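Local coordinates for protein synaptotagmin-1 (Arabidopsis thaliana, PDB 7AS6) that helps maintain plasma membrane integrity during freezing and osmotic stress, its first C2 domain, described here, binding metal ions and probably phospholipid, at residues V15-L20 with G130-E135; A29-K34 with L54-N59. All coordinates share one frame; numbering follows the deposited sequence.

Contact 1: V15-L20 with G130-E135; sequences VRAVGL and GKLEVE
V18 and K131 form the regular part of this antiparallel pairing, a hydrogen-bonded pair that exchanges two backbone bonds, V18 N to K131 O and K131 N to V18 O, both 2.9 Å. Further along, R16 and E133 make the next hydrogen-bonded pair, with E133 N giving a bond to R16 O at 2.8 Å. The register then slips: E133 O accepts V15 N at 2.9 Å and, weakly, R16 N at 3.3 Å. Two residues of one strand facing one of the other define a classic beta bulge.

The charged contact lies on the sheet face carrying R16, V18, K131 and E133. R16 NE forms a hydrogen-bonded salt bridge with E133 OE1 at 3.1 Å, met from above the carboxylate plane; guanidinium and carboxylate are turned 74° apart. The bend at chi3 (128°) swings the guanidinium over V15 CG1, which covers one of its faces, while NH1 makes a second salt bridge, to E57 OE2 on the next strand. R16 thus joins acidic groups from both flanking strands.

On the other face, the packing is apolar: A17 CB meets L132 CD1 at 4.0 Å, and L132 continues onto W58 and F76. G130 CA lies 3.2 Å from V18 O, a close backbone approach at the strand end. This is the central antiparallel pairing of one sheet of a C2 beta sandwich, interrupted by a classic bulge.

Contact 2: A29-K34 with L54-N59; sequences ADPFVK and LNPEWN. With CD (cadmium ion), chain B; EDO (1,2-ethanediol), chain G.
W58 lies between V33 and P56, with one face of its indole turned to each. V33 CG2 stands over the six-membered ring, 3.9 Å from its centroid and 21° off the normal, a CH-pi contact displaced toward the rim. With CG1 anti to the backbone N (chi1 -175°), it is CG2 that takes up this place, nearest to CH2 of the indole at 3.6 Å. On the opposite face, P56 CB sits 3.6 Å above the ring plane, also offset, so the segment's own proline closes the second side.

P31 approaches the same indole differently. Its carbonyl O is near the ring plane, 3.5 Å from W58 CZ2, and its CB adds an apolar touch to the same ring atom. The indole orientation is further fixed by a hydrogen bond from NE1 to T48 O, which satisfies its buried polar atom.

The two proline rings cross obliquely, with P31 CG against P56 CG at 3.6 Å. Beyond them L54 turns its end back toward the partner segment although its CB points away, and CD2 packs on A29 CB at 3.7 Å.

The CB of D30 is directed away from segment 54-59, and its OD2 binds cadmium at 2.4 Å, with D24, D80, W81 O and E82 completing the protein ligands, while OD1 accepts K52 N. The axes of strands 31-34 and 57-59 are 9.4 Å apart and cross at -34°, as expected for facing sheets rather than paired strands. What results is a C2 beta-sandwich core at the base of the metal-binding loops, whose acidic residues are those expected to bind calcium.

In the fold
From the N terminus, strand 8-18 enters contact 1, and the chain then passes through the loop bearing D24 to strand 31-37. Contact 2 closes a short loop of 19 residues between A29-K34 and L54-N59, bringing strand 57-66 against the opposite sheet. Only after strands 73-80, 88-96 and 106-111 does strand 131-140 return beside strand 8-18, so contact 1 encloses contact 2 within a 109-residue loop. Contact 1 joins neighbours within one sheet; contact 2 spans the two sheets. They meet through strand 57-66, the other neighbour of strand 8-18, where V15 O lies 2.8 Å from W58 N, a probable hydrogen bond.

Contact 1: V15-L20 with G130-E135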
loop_
_atom_site.group_PDB
_atom_site.type_symbol
_atom_site.label_atom_id
_atom_site.label_comp_id
_atom_site.label_asym_id
_atom_site.label_seq_id
_atom_site.Cartn_x
_atom_site.Cartn_y
_atom_site.Cartn_z
ATOM N N VAL A 15 3.802 -0.462 -6.682
ATOM C CA VAL A 15 4.728 -0.850 -7.736
ATOM C C VAL A 15 5.070 -2.322 -7.600
ATOM O O VAL A 15 4.709 -3.130 -8.463
ATOM C CB VAL A 15 6.000 0.011 -7.706
ATOM C CG1 VAL A 15 6.959 -0.430 -8.798
ATOM C CG2 VAL A 15 5.634 1.484 -7.870
ATOM N N ARG A 16 5.776 -2.674 -6.528
ATOM C CA ARG A 16 6.204 -4.049 -6.322
ATOM C C ARG A 16 6.512 -4.274 -4.846
ATOM O O ARG A 16 6.629 -3.330 -4.059
ATOM C CB ARG A 16 7.426 -4.371 -7.191
ATOM C CG ARG A 16 8.697 -3.618 -6.793
ATOM C CD ARG A 16 9.811 -3.762 -7.846
ATOM N NE ARG A 16 10.322 -2.447 -8.238
ATOM C CZ ARG A 16 10.110 -1.862 -9.416
ATOM N NH1 ARG A 16 9.408 -2.480 -10.355
ATOM N NH2 ARG A 16 10.606 -0.654 -9.659
ATOM N N ALA A 17 6.617 -5.551 -4.479
ATOM C CA ALA A 17 7.226 -5.970 -3.230
ATOM C C ALA A 17 8.449 -6.807 -3.565
ATOM O O ALA A 17 8.504 -7.465 -4.607
ATOM C CB ALA A 17 6.267 -6.767 -2.347
ATOM N N VAL A 18 9.444 -6.745 -2.691
ATOM C CA VAL A 18 10.714 -7.425 -2.897
ATOM C C VAL A 18 11.077 -8.147 -1.617
ATOM O O VAL A 18 10.994 -7.574 -0.525
ATOM C CB VAL A 18 11.831 -6.439 -3.296
ATOM C CG1 VAL A 18 13.165 -7.145 -3.374
ATOM C CG2 VAL A 18 11.500 -5.800 -4.622
ATOM N N GLY A 19 11.467 -9.406 -1.747
ATOM C CA GLY A 19 11.986 -10.132 -0.608
ATOM C C GLY A 19 10.957 -10.575 0.403
ATOM O O GLY A 19 11.278 -10.679 1.590
ATOM N N LEU A 20 9.726 -10.838 -0.031
ATOM C CA LEU A 20 8.698 -11.319 0.883
ATOM C C LEU A 20 9.098 -12.665 1.479
ATOM O O LEU A 20 9.797 -13.463 0.848
ATOM C CB LEU A 20 7.358 -11.448 0.160
ATOM C CG LEU A 20 6.752 -10.161 -0.387
ATOM C CD1 LEU A 20 5.384 -10.456 -0.968
ATOM C CD2 LEU A 20 6.661 -9.118 0.718
ATOM N N GLY A 130 10.561 -8.096 3.998
ATOM C CA GLY A 130 10.507 -7.588 2.644
ATOM C C GLY A 130 10.272 -6.088 2.600
ATOM O O GLY A 130 10.077 -5.409 3.613
ATOM N N LYS A 131 10.300 -5.571 1.381
ATOM C CA LYS A 131 10.113 -4.151 1.125
ATOM C C LYS A 131 8.930 -3.983 0.191
ATOM O O LYS A 131 8.717 -4.808 -0.701
ATOM C CB LYS A 131 11.370 -3.526 0.500
ATOM C CG LYS A 131 12.536 -3.409 1.459
ATOM C CD LYS A 131 13.775 -2.843 0.783
ATOM C CE LYS A 131 14.799 -2.374 1.815
ATOM N NZ LYS A 131 15.154 -3.451 2.777
ATOM N N LEU A 132 8.152 -2.928 0.401
ATOM C CA LEU A 132 7.119 -2.532 -0.543
ATOM C C LEU A 132 7.533 -1.220 -1.186
ATOM O O LEU A 132 7.963 -0.300 -0.486
ATOM C CB LEU A 132 5.773 -2.356 0.149
ATOM C CG LEU A 132 4.590 -2.097 -0.775
ATOM C CD1 LEU A 132 4.322 -3.302 -1.656
ATOM C CD2 LEU A 132 3.337 -1.711 0.010
ATOM N N GLU A 133 7.418 -1.136 -2.514
ATOM C CA GLU A 133 7.743 0.085 -3.258
ATOM C C GLU A 133 6.471 0.685 -3.838
ATOM O O GLU A 133 5.702 -0.012 -4.512
ATOM C CB GLU A 133 8.760 -0.191 -4.366
ATOM C CG GLU A 133 10.042 -0.808 -3.805
ATOM C CD GLU A 133 11.188 -0.849 -4.794
ATOM O OE1 GLU A 133 10.978 -0.488 -5.973
ATOM O OE2 GLU A 133 12.312 -1.234 -4.384
ATOM N N VAL A 134 6.235 1.965 -3.542
ATOM C CA VAL A 134 5.017 2.660 -3.941
ATOM C C VAL A 134 5.390 4.040 -4.485
ATOM O O VAL A 134 6.518 4.513 -4.325
ATOM C CB VAL A 134 4.015 2.806 -2.776
ATOM C CG1 VAL A 134 3.797 1.475 -2.057
ATOM C CG2 VAL A 134 4.504 3.843 -1.803
ATOM N N GLU A 135 4.422 4.690 -5.131
ATOM C CA GLU A 135 4.569 6.062 -5.615
ATOM C C GLU A 135 3.331 6.859 -5.263
ATOM O O GLU A 135 2.220 6.323 -5.223
ATOM C CB GLU A 135 4.727 6.165 -7.125
ATOM C CG GLU A 135 6.013 5.664 -7.711
ATOM C CD GLU A 135 5.996 5.822 -9.219
ATOM O OE1 GLU A 135 5.210 6.681 -9.704
ATOM O OE2 GLU A 135 6.732 5.074 -9.913
#

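Contact 2: A29-K34 with L54-N59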
loop_
_atom_site.group_PDB
_atom_site.type_symbol
_atom_site.label_atom_id
_atom_site.label_comp_id
_atom_site.label_asym_id
_atom_site.label_seq_id
_atom_site.Cartn_x
_atom_site.Cartn_y
_atom_site.Cartn_z
ATOM N N ALA A 29 4.319 -17.444 -1.473
ATOM C CA ALA A 29 3.177 -16.668 -1.011
ATOM C C ALA A 29 2.355 -16.249 -2.215
ATOM O O ALA A 29 2.785 -16.376 -3.362
ATOM C CB ALA A 29 3.612 -15.447 -0.204
ATOM N N ASP A 30 1.147 -15.780 -1.940
ATOM C CA ASP A 30 0.247 -15.265 -2.966
ATOM C C ASP A 30 -0.156 -13.875 -2.525
ATOM O O ASP A 30 -1.234 -13.690 -1.946
ATOM C CB ASP A 30 -0.959 -16.190 -3.145
ATOM C CG ASP A 30 -0.551 -17.639 -3.364
ATOM O OD1 ASP A 30 -0.006 -17.987 -4.424
ATOM O OD2 ASP A 30 -0.775 -18.474 -2.481
ATOM N N PRO A 31 0.691 -12.870 -2.757
ATOM C CA PRO A 31 0.469 -11.572 -2.127
ATOM C C PRO A 31 -0.511 -10.680 -2.865
ATOM O O PRO A 31 -0.583 -10.653 -4.100
ATOM C CB PRO A 31 1.867 -10.938 -2.116
ATOM C CG PRO A 31 2.604 -11.608 -3.220
ATOM C CD PRO A 31 2.089 -13.014 -3.218
ATOM N N PHE A 32 -1.268 -9.941 -2.058
ATOM C CA PHE A 32 -1.988 -8.752 -2.478
ATOM C C PHE A 32 -1.798 -7.669 -1.413
ATOM O O PHE A 32 -1.368 -7.951 -0.292
ATOM C CB PHE A 32 -3.467 -9.073 -2.708
ATOM C CG PHE A 32 -4.209 -9.501 -1.474
ATOM C CD1 PHE A 32 -4.158 -10.823 -1.029
ATOM C CD2 PHE A 32 -5.000 -8.594 -0.784
ATOM C CE1 PHE A 32 -4.868 -11.215 0.091
ATOM C CE2 PHE A 32 -5.701 -8.974 0.333
ATOM C CZ PHE A 32 -5.651 -10.289 0.768
ATOM N N VAL A 33 -2.102 -6.413 -1.762
ATOM C CA VAL A 33 -1.916 -5.287 -0.844
ATOM C C VAL A 33 -3.263 -4.628 -0.555
ATOM O O VAL A 33 -4.044 -4.373 -1.478
ATOM C CB VAL A 33 -0.919 -4.255 -1.420
ATOM C CG1 VAL A 33 -0.622 -3.151 -0.412
ATOM C CG2 VAL A 33 0.371 -4.949 -1.844
ATOM N N LYS A 34 -3.538 -4.345 0.724
ATOM C CA LYS A 34 -4.648 -3.467 1.099
ATOM C C LYS A 34 -4.114 -2.066 1.395
ATOM O O LYS A 34 -3.065 -1.905 2.032
ATOM C CB LYS A 34 -5.428 -4.005 2.314
ATOM C CG LYS A 34 -6.219 -5.289 2.028
ATOM C CD LYS A 34 -7.128 -5.684 3.210
ATOM C CE LYS A 34 -7.827 -7.037 2.968
ATOM N NZ LYS A 34 -8.599 -7.549 4.152
ATOM N N LEU A 54 7.176 -14.257 -4.425
ATOM C CA LEU A 54 7.708 -13.478 -3.316
ATOM C C LEU A 54 8.271 -12.137 -3.761
ATOM O O LEU A 54 8.657 -11.331 -2.906
ATOM C CB LEU A 54 8.801 -14.262 -2.592
ATOM C CG LEU A 54 8.396 -15.636 -2.059
ATOM C CD1 LEU A 54 9.602 -16.289 -1.421
ATOM C CD2 LEU A 54 7.251 -15.537 -1.067
ATOM N N ASN A 55 8.323 -11.876 -5.069
ATOM C CA ASN A 55 8.723 -10.574 -5.610
ATOM C C ASN A 55 7.655 -10.051 -6.565
ATOM O O ASN A 55 7.914 -9.796 -7.744
ATOM C CB ASN A 55 10.076 -10.687 -6.304
ATOM C CG ASN A 55 11.154 -11.154 -5.358
ATOM O OD1 ASN A 55 11.670 -10.380 -4.548
ATOM N ND2 ASN A 55 11.464 -12.438 -5.416
ATOM N N PRO A 56 6.430 -9.881 -6.080
ATOM C CA PRO A 56 5.340 -9.473 -6.967
ATOM C C PRO A 56 5.592 -8.106 -7.579
ATOM O O PRO A 56 6.136 -7.203 -6.942
ATOM C CB PRO A 56 4.134 -9.439 -6.033
ATOM C CG PRO A 56 4.745 -9.130 -4.709
ATOM C CD PRO A 56 6.027 -9.861 -4.667
ATOM N N GLU A 57 5.159 -7.966 -8.826
ATOM C CA GLU A 57 5.138 -6.705 -9.553
ATOM C C GLU A 57 3.692 -6.392 -9.915
ATOM O O GLU A 57 3.084 -7.127 -10.700
ATOM C CB GLU A 57 5.994 -6.826 -10.803
ATOM C CG GLU A 57 6.136 -5.547 -11.540
ATOM C CD GLU A 57 7.537 -5.014 -11.437
ATOM O OE1 GLU A 57 8.428 -5.781 -10.997
ATOM O OE2 GLU A 57 7.743 -3.836 -11.796
ATOM N N TRP A 58 3.133 -5.325 -9.337
ATOM C CA TRP A 58 1.744 -4.926 -9.564
ATOM C C TRP A 58 1.622 -3.739 -10.515
ATOM O O TRP A 58 0.951 -3.835 -11.545
ATOM C CB TRP A 58 1.063 -4.538 -8.250
ATOM C CG TRP A 58 0.767 -5.652 -7.324
ATOM C CD1 TRP A 58 -0.292 -6.502 -7.390
ATOM C CD2 TRP A 58 1.495 -6.000 -6.149
ATOM N NE1 TRP A 58 -0.256 -7.377 -6.342
ATOM C CE2 TRP A 58 0.834 -7.093 -5.563
ATOM C CE3 TRP A 58 2.646 -5.503 -5.539
ATOM C CZ2 TRP A 58 1.289 -7.704 -4.405
ATOM C CZ3 TRP A 58 3.096 -6.106 -4.388
ATOM C CH2 TRP A 58 2.406 -7.187 -3.820
ATOM N N ASN A 59 2.229 -2.608 -10.160
ATOM C CA ASN A 59 2.060 -1.347 -10.885
ATOM C C ASN A 59 0.593 -0.975 -10.996
ATOM O O ASN A 59 0.094 -0.593 -12.055
ATOM C CB ASN A 59 2.701 -1.411 -12.255
ATOM C CG ASN A 59 4.179 -1.372 -12.159
ATOM O OD1 ASN A 59 4.731 -0.565 -11.413
ATOM N ND2 ASN A 59 4.838 -2.286 -12.844
HETATM CD CD CD B . -1.141 -18.365 -0.074
HETATM C C1 EDO G . 2.838 -11.055 -12.264
HETATM O O1 EDO G . 2.444 -9.714 -12.640
HETATM C C2 EDO G . 4.344 -11.140 -12.032
HETATM O O2 EDO G . 4.707 -10.265 -10.952
#